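Local coordinates for protein beta-L-arabinobiosidase (Bacteroides thetaiotaomicron, PDB 5MQR) that probably hydrolyses glycosidic bonds of complex plant pectin, as a multi-domain gut bacterial enzyme carrying beta-L-arabinobiosidase and putative sialidase activities, at residues S468-A479 and Y602-D613; N495-E503 and F557-E565. All coordinates share one frame; numbering follows the deposited sequence.

Contact 1. Residues S468-A479 and Y602-D613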
loop_
_atom_site.group_PDB
_atom_site.type_symbol
_atom_site.label_atom_id
_atom_site.label_comp_id
_atom_site.label_asym_id
_atom_site.label_seq_id
_atom_site.Cartn_x
_atom_site.Cartn_y
_atom_site.Cartn_z
ATOM N N SER A 468 -2.911 12.718 9.276
ATOM C CA SER A 468 -2.836 12.817 10.726
ATOM C C SER A 468 -3.681 13.976 11.274
ATOM O O SER A 468 -3.726 15.067 10.688
ATOM C CB SER A 468 -1.369 12.989 11.157
ATOM O OG SER A 468 -0.540 11.903 10.713
ATOM N N LYS A 469 -4.332 13.729 12.413
ATOM C CA LYS A 469 -5.157 14.720 13.110
ATOM C C LYS A 469 -4.319 15.474 14.118
ATOM O O LYS A 469 -4.403 16.694 14.186
ATOM C CB LYS A 469 -6.345 14.057 13.812
ATOM C CG LYS A 469 -7.275 13.311 12.882
ATOM C CD LYS A 469 -8.334 12.498 13.637
ATOM C CE LYS A 469 -8.947 11.400 12.741
ATOM N NZ LYS A 469 -9.676 10.302 13.479
ATOM N N GLU A 470 -3.538 14.733 14.908
ATOM C CA GLU A 470 -2.495 15.292 15.770
ATOM C C GLU A 470 -1.148 15.009 15.096
ATOM O O GLU A 470 -0.851 13.854 14.739
ATOM C CB GLU A 470 -2.533 14.653 17.152
ATOM C CG GLU A 470 -3.860 14.815 17.889
ATOM C CD GLU A 470 -4.110 16.253 18.350
ATOM O OE1 GLU A 470 -3.231 16.836 19.039
ATOM O OE2 GLU A 470 -5.189 16.807 18.018
ATOM N N LEU A 471 -0.358 16.064 14.899
ATOM C CA LEU A 471 0.887 15.972 14.161
ATOM C C LEU A 471 1.996 16.779 14.812
ATOM O O LEU A 471 1.797 17.959 15.152
ATOM C CB LEU A 471 0.662 16.462 12.732
ATOM C CG LEU A 471 1.814 16.439 11.742
ATOM C CD1 LEU A 471 2.297 15.023 11.498
ATOM C CD2 LEU A 471 1.373 17.051 10.429
ATOM N N LYS A 472 3.159 16.150 14.977
ATOM C CA LYS A 472 4.405 16.877 15.248
ATOM C C LYS A 472 5.303 16.739 14.053
ATOM O O LYS A 472 5.401 15.681 13.489
ATOM C CB LYS A 472 5.150 16.395 16.497
ATOM C CG LYS A 472 4.259 16.274 17.716
ATOM C CD LYS A 472 5.030 16.437 19.038
ATOM C CE LYS A 472 4.101 16.398 20.257
ATOM N NZ LYS A 472 3.797 14.980 20.623
ATOM N N VAL A 473 5.926 17.846 13.678
ATOM C CA VAL A 473 6.837 17.955 12.555
ATOM C C VAL A 473 8.070 18.651 13.082
ATOM O O VAL A 473 7.957 19.739 13.618
ATOM C CB VAL A 473 6.221 18.814 11.428
ATOM C CG1 VAL A 473 7.208 18.995 10.270
ATOM C CG2 VAL A 473 4.935 18.161 10.940
ATOM N N SER A 474 9.241 18.047 12.959
ATOM C CA SER A 474 10.448 18.759 13.313
ATOM C C SER A 474 11.504 18.646 12.237
ATOM O O SER A 474 11.506 17.712 11.440
ATOM C CB SER A 474 10.989 18.292 14.656
ATOM O OG SER A 474 11.354 16.945 14.562
ATOM N N PHE A 475 12.376 19.639 12.201
ATOM C CA PHE A 475 13.438 19.690 11.214
ATOM C C PHE A 475 14.395 20.787 11.592
ATOM O O PHE A 475 14.031 21.704 12.327
ATOM C CB PHE A 475 12.891 19.919 9.777
ATOM C CG PHE A 475 12.009 21.136 9.636
ATOM C CD1 PHE A 475 12.558 22.375 9.323
ATOM C CD2 PHE A 475 10.632 21.041 9.807
ATOM C CE1 PHE A 475 11.760 23.492 9.207
ATOM C CE2 PHE A 475 9.828 22.169 9.685
ATOM C CZ PHE A 475 10.393 23.391 9.390
ATOM N N ASP A 476 15.625 20.668 11.102
ATOM C CA ASP A 476 16.617 21.729 11.208
ATOM C C ASP A 476 16.568 22.572 9.948
ATOM O O ASP A 476 16.431 22.048 8.857
ATOM C CB ASP A 476 18.009 21.151 11.420
ATOM C CG ASP A 476 18.130 20.423 12.725
ATOM O OD1 ASP A 476 17.822 21.030 13.767
ATOM O OD2 ASP A 476 18.519 19.242 12.726
ATOM N N LEU A 477 16.708 23.879 10.117
ATOM C CA LEU A 477 16.499 24.863 9.060
ATOM C C LEU A 477 17.636 25.852 9.096
ATOM O O LEU A 477 17.976 26.386 10.163
ATOM C CB LEU A 477 15.200 25.621 9.324
ATOM C CG LEU A 477 14.774 26.779 8.428
ATOM C CD1 LEU A 477 14.541 26.345 6.990
ATOM C CD2 LEU A 477 13.499 27.361 9.019
ATOM N N SER A 478 18.199 26.126 7.933
ATOM C CA SER A 478 19.207 27.177 7.774
ATOM C C SER A 478 18.919 27.945 6.507
ATOM O O SER A 478 18.583 27.347 5.492
ATOM C CB SER A 478 20.591 26.561 7.676
ATOM O OG SER A 478 21.584 27.553 7.879
ATOM N N ALA A 479 19.062 29.258 6.568
ATOM C CA ALA A 479 18.903 30.132 5.409
ATOM C C ALA A 479 20.245 30.757 5.040
ATOM O O ALA A 479 20.969 31.238 5.907
ATOM C CB ALA A 479 17.897 31.227 5.738
ATOM N N TYR A 602 18.015 27.909 0.852
ATOM C CA TYR A 602 17.521 27.356 2.123
ATOM C C TYR A 602 17.937 25.906 2.234
ATOM O O TYR A 602 18.032 25.197 1.235
ATOM C CB TYR A 602 16.001 27.470 2.212
ATOM C CG TYR A 602 15.531 28.882 2.003
ATOM C CD1 TYR A 602 15.514 29.794 3.054
ATOM C CD2 TYR A 602 15.174 29.337 0.727
ATOM C CE1 TYR A 602 15.115 31.115 2.856
ATOM C CE2 TYR A 602 14.791 30.659 0.524
ATOM C CZ TYR A 602 14.748 31.533 1.590
ATOM O OH TYR A 602 14.350 32.824 1.381
ATOM N N ARG A 603 18.177 25.464 3.456
ATOM C CA ARG A 603 18.570 24.097 3.714
ATOM C C ARG A 603 17.728 23.467 4.836
ATOM O O ARG A 603 17.466 24.114 5.854
ATOM C CB ARG A 603 20.018 24.078 4.120
ATOM C CG ARG A 603 20.973 24.406 3.001
ATOM C CD ARG A 603 22.357 24.532 3.586
ATOM N NE ARG A 603 23.369 24.743 2.572
ATOM C CZ ARG A 603 23.597 25.888 1.942
ATOM N NH1 ARG A 603 22.858 26.966 2.173
ATOM N NH2 ARG A 603 24.568 25.950 1.048
ATOM N N ILE A 604 17.311 22.213 4.656
ATOM C CA ILE A 604 16.652 21.473 5.738
ATOM C C ILE A 604 17.348 20.140 5.974
ATOM O O ILE A 604 17.991 19.596 5.086
ATOM C CB ILE A 604 15.127 21.305 5.525
ATOM C CG1 ILE A 604 14.826 20.567 4.222
ATOM C CG2 ILE A 604 14.452 22.673 5.507
ATOM C CD1 ILE A 604 13.357 20.232 4.023
ATOM N N ALA A 605 17.232 19.660 7.205
ATOM C CA ALA A 605 17.820 18.406 7.622
ATOM C C ALA A 605 16.998 17.750 8.732
ATOM O O ALA A 605 16.296 18.423 9.477
ATOM C CB ALA A 605 19.244 18.641 8.114
ATOM N N ASN A 606 17.128 16.431 8.842
ATOM C CA ASN A 606 16.594 15.665 9.974
ATOM C C ASN A 606 15.083 15.862 10.103
ATOM O O ASN A 606 14.577 16.229 11.166
ATOM C CB ASN A 606 17.317 16.035 11.272
ATOM C CG ASN A 606 18.804 15.791 11.190
ATOM O OD1 ASN A 606 19.246 14.701 10.843
ATOM N ND2 ASN A 606 19.578 16.801 11.510
ATOM N N VAL A 607 14.378 15.628 9.006
ATOM C CA VAL A 607 12.968 15.883 8.960
ATOM C C VAL A 607 12.299 14.685 9.633
ATOM O O VAL A 607 12.466 13.561 9.164
ATOM C CB VAL A 607 12.489 16.029 7.507
ATOM C CG1 VAL A 607 10.987 16.234 7.472
ATOM C CG2 VAL A 607 13.215 17.173 6.820
ATOM N N LYS A 608 11.572 14.932 10.729
ATOM C CA LYS A 608 10.753 13.924 11.427
ATOM C C LYS A 608 9.297 14.346 11.554
ATOM O O LYS A 608 8.993 15.491 11.886
ATOM C CB LYS A 608 11.228 13.685 12.860
ATOM C CG LYS A 608 12.674 13.287 13.022
ATOM C CD LYS A 608 12.981 13.130 14.518
ATOM C CE LYS A 608 14.464 13.313 14.844
ATOM N NZ LYS A 608 15.274 12.140 14.387
ATOM N N THR A 609 8.400 13.388 11.362
ATOM C CA THR A 609 7.015 13.575 11.717
ATOM C C THR A 609 6.567 12.434 12.628
ATOM O O THR A 609 7.152 11.339 12.640
ATOM C CB THR A 609 6.096 13.749 10.486
ATOM O OG1 THR A 609 5.960 12.519 9.772
ATOM C CG2 THR A 609 6.650 14.822 9.542
ATOM N N SER A 610 5.540 12.728 13.423
ATOM C CA SER A 610 4.870 11.707 14.233
ATOM C C SER A 610 3.463 12.164 14.545
ATOM O O SER A 610 3.129 13.365 14.431
ATOM C CB SER A 610 5.637 11.447 15.533
ATOM O OG SER A 610 5.654 12.613 16.319
ATOM N N SER A 611 2.650 11.191 14.935
ATOM C CA SER A 611 1.286 11.416 15.324
ATOM C C SER A 611 0.935 10.638 16.588
ATOM O O SER A 611 1.319 9.479 16.734
ATOM C CB SER A 611 0.340 10.974 14.206
ATOM O OG SER A 611 -1.004 11.249 14.598
ATOM N N THR A 612 0.182 11.287 17.471
ATOM C CA THR A 612 -0.412 10.626 18.640
ATOM C C THR A 612 -1.844 10.118 18.370
ATOM O O THR A 612 -2.527 9.736 19.316
ATOM C CB THR A 612 -0.408 11.552 19.881
ATOM O OG1 THR A 612 -1.004 12.804 19.538
ATOM C CG2 THR A 612 1.034 11.774 20.394
ATOM N N ASP A 613 -2.293 10.104 17.105
ATOM C CA ASP A 613 -3.594 9.564 16.764
ATOM C C ASP A 613 -3.630 8.122 17.279
ATOM O O ASP A 613 -2.630 7.387 17.181
ATOM C CB ASP A 613 -3.867 9.547 15.243
ATOM C CG ASP A 613 -4.063 10.948 14.628
ATOM O OD1 ASP A 613 -4.095 11.956 15.353
ATOM O OD2 ASP A 613 -4.165 11.040 13.380
HETATM O O HOH W 1 3.548 12.828 17.973
HETATM O O HOH W 2 14.373 16.635 13.837
HETATM O O HOH W 3 20.953 27.746 3.965
#
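V473, F475, L477 and A479 meet T609, V607, I604 and Y602 on the packed face of two strands whose axes over these residues run at 153°, close to antiparallel. Here methyl groups do most of the touching: V473 CG2 lies alongside T609 CG2 at 4.0 Å, and L477 CD1 approaches I604 CG2. With CG anti to the backbone N (chi1 176°), L477 brings that methyl back toward the partner strand. Strand 564-570 covers this face, F569 meeting the F475 ring edge-to-face and I567 packing on V473 and T609. The pairs K472-S610, S474-K608, D476-A605 and S478-R603 each exchange two N-H...O bonds, eight in all, such as K472 N to S610 O at 2.8 Å.

The face carrying K472, S474, D476, K608 and S610 is more mixed, with waters between its polar ends. Water 1 joins S610 OG at 2.7 Å and reaches K472 NZ only weakly, while another bridges S474 OG and N606 O. Between S474 and D476 the register slips by one residue, a beta bulge at N606. There N606 ND2 donates to D476 OD2 (2.9 Å, 167°), carboxylate and amide planes perpendicular; D476 OD1 is held by H531.

Past the strand, D613 grips two successive backbone amides: K469 N meets the syn lone pair of OD2 at 2.9 Å, and E470 N reaches OD1 at 2.9 Å, on the syn side but somewhat out of plane. S611 OG donates to E470 O at 2.6 Å and accepts from D613 N, an ST turn. The chemistry implies a seam closed by backbone bonding and apolar packing, with a carboxylate clamp where the pairing stops.

Contact 2. Residues N495-E503 and F557-E565. With NA (sodium ion), chain I.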
loop_
_atom_site.group_PDB
_atom_site.type_symbol
_atom_site.label_atom_id
_atom_site.label_comp_id
_atom_site.label_asym_id
_atom_site.label_seq_id
_atom_site.Cartn_x
_atom_site.Cartn_y
_atom_site.Cartn_z
ATOM N N ASN A 495 -6.802 17.987 -0.265
ATOM C CA ASN A 495 -7.359 18.893 -1.261
ATOM C C ASN A 495 -6.582 20.199 -1.425
ATOM O O ASN A 495 -7.135 21.207 -1.900
ATOM C CB ASN A 495 -8.831 19.146 -0.938
ATOM C CG ASN A 495 -9.673 17.874 -1.051
ATOM O OD1 ASN A 495 -9.510 17.053 -1.968
ATOM N ND2 ASN A 495 -10.519 17.683 -0.100
ATOM N N SER A 496 -5.304 20.159 -1.036
ATOM C CA SER A 496 -4.419 21.315 -1.057
ATOM C C SER A 496 -4.895 22.484 -0.205
ATOM O O SER A 496 -4.539 23.619 -0.484
ATOM C CB SER A 496 -4.167 21.777 -2.508
ATOM O OG SER A 496 -3.846 20.673 -3.366
ATOM N N ILE A 497 -5.696 22.231 0.826
ATOM C CA ILE A 497 -5.986 23.269 1.805
ATOM C C ILE A 497 -4.776 23.312 2.736
ATOM O O ILE A 497 -4.370 22.279 3.285
ATOM C CB ILE A 497 -7.263 23.005 2.639
ATOM C CG1 ILE A 497 -8.486 22.731 1.753
ATOM C CG2 ILE A 497 -7.505 24.164 3.599
ATOM C CD1 ILE A 497 -8.613 23.692 0.600
ATOM N N ALA A 498 -4.178 24.494 2.872
ATOM C CA ALA A 498 -3.113 24.697 3.850
ATOM C C ALA A 498 -3.796 25.174 5.114
ATOM O O ALA A 498 -4.507 26.205 5.107
ATOM C CB ALA A 498 -2.088 25.727 3.369
ATOM N N CYS A 499 -3.595 24.432 6.197
ATOM C CA CYS A 499 -4.142 24.848 7.480
ATOM C C CYS A 499 -3.297 25.911 8.187
ATOM O O CYS A 499 -3.801 26.707 8.994
ATOM C CB CYS A 499 -4.360 23.620 8.378
ATOM S SG CYS A 499 -2.870 22.728 8.799
ATOM N N SER A 500 -2.011 25.927 7.888
ATOM C CA SER A 500 -1.126 26.947 8.423
ATOM C C SER A 500 0.040 27.142 7.490
ATOM O O SER A 500 0.286 26.315 6.618
ATOM C CB SER A 500 -0.617 26.545 9.816
ATOM O OG SER A 500 -0.158 27.691 10.513
ATOM N N ARG A 501 0.752 28.245 7.689
ATOM C CA ARG A 501 1.932 28.575 6.905
ATOM C C ARG A 501 2.961 29.277 7.790
ATOM O O ARG A 501 2.600 30.153 8.563
ATOM C CB ARG A 501 1.564 29.469 5.726
ATOM C CG ARG A 501 2.741 30.172 5.056
ATOM C CD ARG A 501 2.300 30.952 3.830
ATOM N NE ARG A 501 1.696 30.036 2.861
ATOM C CZ ARG A 501 0.715 30.324 2.005
ATOM N NH1 ARG A 501 0.198 31.552 1.925
ATOM N NH2 ARG A 501 0.250 29.361 1.207
ATOM N N LEU A 502 4.228 28.878 7.652
ATOM C CA LEU A 502 5.367 29.583 8.248
ATOM C C LEU A 502 6.166 30.182 7.096
ATOM O O LEU A 502 6.160 29.621 5.998
ATOM C CB LEU A 502 6.240 28.645 9.090
ATOM C CG LEU A 502 5.491 27.653 10.004
ATOM C CD1 LEU A 502 6.452 26.656 10.642
ATOM C CD2 LEU A 502 4.632 28.363 11.041
ATOM N N GLU A 503 6.830 31.309 7.349
ATOM C CA GLU A 503 7.523 32.079 6.305
ATOM C C GLU A 503 8.843 32.612 6.808
ATOM O O GLU A 503 8.867 33.172 7.889
ATOM C CB GLU A 503 6.691 33.305 5.884
ATOM C CG GLU A 503 6.118 33.251 4.489
ATOM C CD GLU A 503 5.197 34.429 4.157
ATOM O OE1 GLU A 503 5.399 35.519 4.724
ATOM O OE2 GLU A 503 4.271 34.256 3.313
ATOM N N PHE A 557 -5.392 27.584 13.115
ATOM C CA PHE A 557 -5.296 27.357 11.685
ATOM C C PHE A 557 -6.009 28.502 10.941
ATOM O O PHE A 557 -7.092 28.925 11.358
ATOM C CB PHE A 557 -6.022 26.080 11.270
ATOM C CG PHE A 557 -5.383 24.792 11.712
ATOM C CD1 PHE A 557 -4.121 24.734 12.333
ATOM C CD2 PHE A 557 -6.066 23.591 11.465
ATOM C CE1 PHE A 557 -3.575 23.519 12.711
ATOM C CE2 PHE A 557 -5.512 22.374 11.834
ATOM C CZ PHE A 557 -4.267 22.338 12.463
ATOM N N TYR A 558 -5.420 28.983 9.842
ATOM C CA TYR A 558 -6.130 29.936 9.003
ATOM C C TYR A 558 -7.147 29.270 8.061
ATOM O O TYR A 558 -8.024 29.952 7.558
ATOM C CB TYR A 558 -5.180 30.902 8.287
ATOM C CG TYR A 558 -4.399 30.408 7.094
ATOM C CD1 TYR A 558 -4.949 30.439 5.808
ATOM C CD2 TYR A 558 -3.072 30.018 7.224
ATOM C CE1 TYR A 558 -4.216 30.055 4.710
ATOM C CE2 TYR A 558 -2.324 29.638 6.126
ATOM C CZ TYR A 558 -2.899 29.662 4.874
ATOM O OH TYR A 558 -2.147 29.302 3.794
ATOM N N ALA A 559 -7.045 27.942 7.894
ATOM C CA ALA A 559 -8.054 27.142 7.216
ATOM C C ALA A 559 -8.210 25.819 7.945
ATOM O O ALA A 559 -7.220 25.195 8.299
ATOM C CB ALA A 559 -7.660 26.881 5.762
ATOM N N PRO A 560 -9.457 25.373 8.158
ATOM C CA PRO A 560 -9.653 24.097 8.809
ATOM C C PRO A 560 -9.412 22.919 7.856
ATOM O O PRO A 560 -9.641 23.026 6.651
ATOM C CB PRO A 560 -11.112 24.180 9.266
ATOM C CG PRO A 560 -11.764 25.054 8.257
ATOM C CD PRO A 560 -10.733 26.085 7.949
ATOM N N VAL A 561 -8.887 21.826 8.406
ATOM C CA VAL A 561 -8.729 20.560 7.677
ATOM C C VAL A 561 -9.093 19.382 8.606
ATOM O O VAL A 561 -9.083 19.518 9.817
ATOM C CB VAL A 561 -7.299 20.361 7.145
ATOM C CG1 VAL A 561 -6.912 21.447 6.164
ATOM C CG2 VAL A 561 -6.291 20.285 8.297
ATOM N N ALA A 562 -9.401 18.239 8.016
ATOM C CA ALA A 562 -9.702 17.036 8.781
ATOM C C ALA A 562 -8.395 16.391 9.234
ATOM O O ALA A 562 -8.271 15.961 10.379
ATOM C CB ALA A 562 -10.523 16.039 7.954
ATOM N N THR A 563 -7.455 16.280 8.306
ATOM C CA THR A 563 -6.147 15.701 8.562
ATOM C C THR A 563 -5.127 16.409 7.716
ATOM O O THR A 563 -5.477 17.051 6.722
ATOM C CB THR A 563 -6.070 14.225 8.165
ATOM O OG1 THR A 563 -6.437 14.080 6.792
ATOM C CG2 THR A 563 -6.986 13.381 9.023
ATOM N N ILE A 564 -3.874 16.273 8.139
ATOM C CA ILE A 564 -2.734 16.828 7.449
ATOM C C ILE A 564 -1.938 15.679 6.869
ATOM O O ILE A 564 -1.585 14.740 7.591
ATOM C CB ILE A 564 -1.851 17.594 8.436
ATOM C CG1 ILE A 564 -2.654 18.747 9.044
ATOM C CG2 ILE A 564 -0.562 18.076 7.757
ATOM C CD1 ILE A 564 -2.390 18.913 10.526
ATOM N N GLU A 565 -1.654 15.753 5.580
ATOM C CA GLU A 565 -0.909 14.689 4.906
ATOM C C GLU A 565 0.415 15.121 4.245
ATOM O O GLU A 565 1.145 14.255 3.751
ATOM C CB GLU A 565 -1.792 14.019 3.851
ATOM C CG GLU A 565 -2.385 14.976 2.822
ATOM C CD GLU A 565 -2.567 14.332 1.465
ATOM O OE1 GLU A 565 -3.121 13.208 1.441
ATOM O OE2 GLU A 565 -2.195 14.963 0.437
HETATM NA NA NA I . -7.853 15.797 -3.436
HETATM O O HOH W 4 -9.563 16.016 -4.964
HETATM O O HOH W 5 -6.506 14.294 -3.984
HETATM O O HOH W 6 -9.615 14.354 -2.346
#
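C499 lies over one face of the F557 ring, and this aromatic contact is the middle of the arrangement. Its SG stands 3.9 Å from the ring centroid, 9° off the normal, while CB makes a CH-pi contact 3.7 Å from the same centroid. A chi1 of 63° sets SG between the backbone N and carbonyl carbon, where it also reaches I564 CG1. Replacing F557 by an alanine would probably leave the C499 sulfur and CB without their aromatic partner.

Apolar contacts continue along the loop: I497 CG2 presses on A559 CB at 3.5 Å, tighter than usual, and slides past V561 CG1.

Polar contacts are few. Y558 N donates a weak, bent bond to C499 O (2.9 Å, 129°). The Y558 hydroxyl sits over the centre of the R501 guanidinium, OH to CZ 3.5 Å, with the two planes steeply inclined; R501 NE itself is salt-bridged to D490.

Metal bonding lies at the far end, where N495 OD1 binds sodium at 2.5 Å beside three waters and the backbone oxygens of E494 and Q44. A loop packs on the corner where the chain turns at C499, and a Cys sulfur-aromatic contact closes it, in the part resembling the carbohydrate-binding module of sialidase-like proteins.

Overall arrangement
Contacts 1 and 2 have centres 15 Å apart and lie on the same side of the chain's centre. In sequence the order is 468-479, 495-503, 557-565, 602-613, so both halves of contact 2 fall between the strands paired in contact 1. Strands 470-479 and 600-610 are neighbours in an antiparallel sheet, whereas 498-504 and 564-570 belong to a mixed one. S468 O lies 2.8 Å from I564 N, a probable hydrogen bond within the mixed sheet. Between sheets, L471 CD2 packs on I564 CG2 at 3.5 Å, and residues 557-563 carry the chain from strand 550-556 to 564-570, consistent with two sheets packed face to face, as in a beta-sandwich-like module.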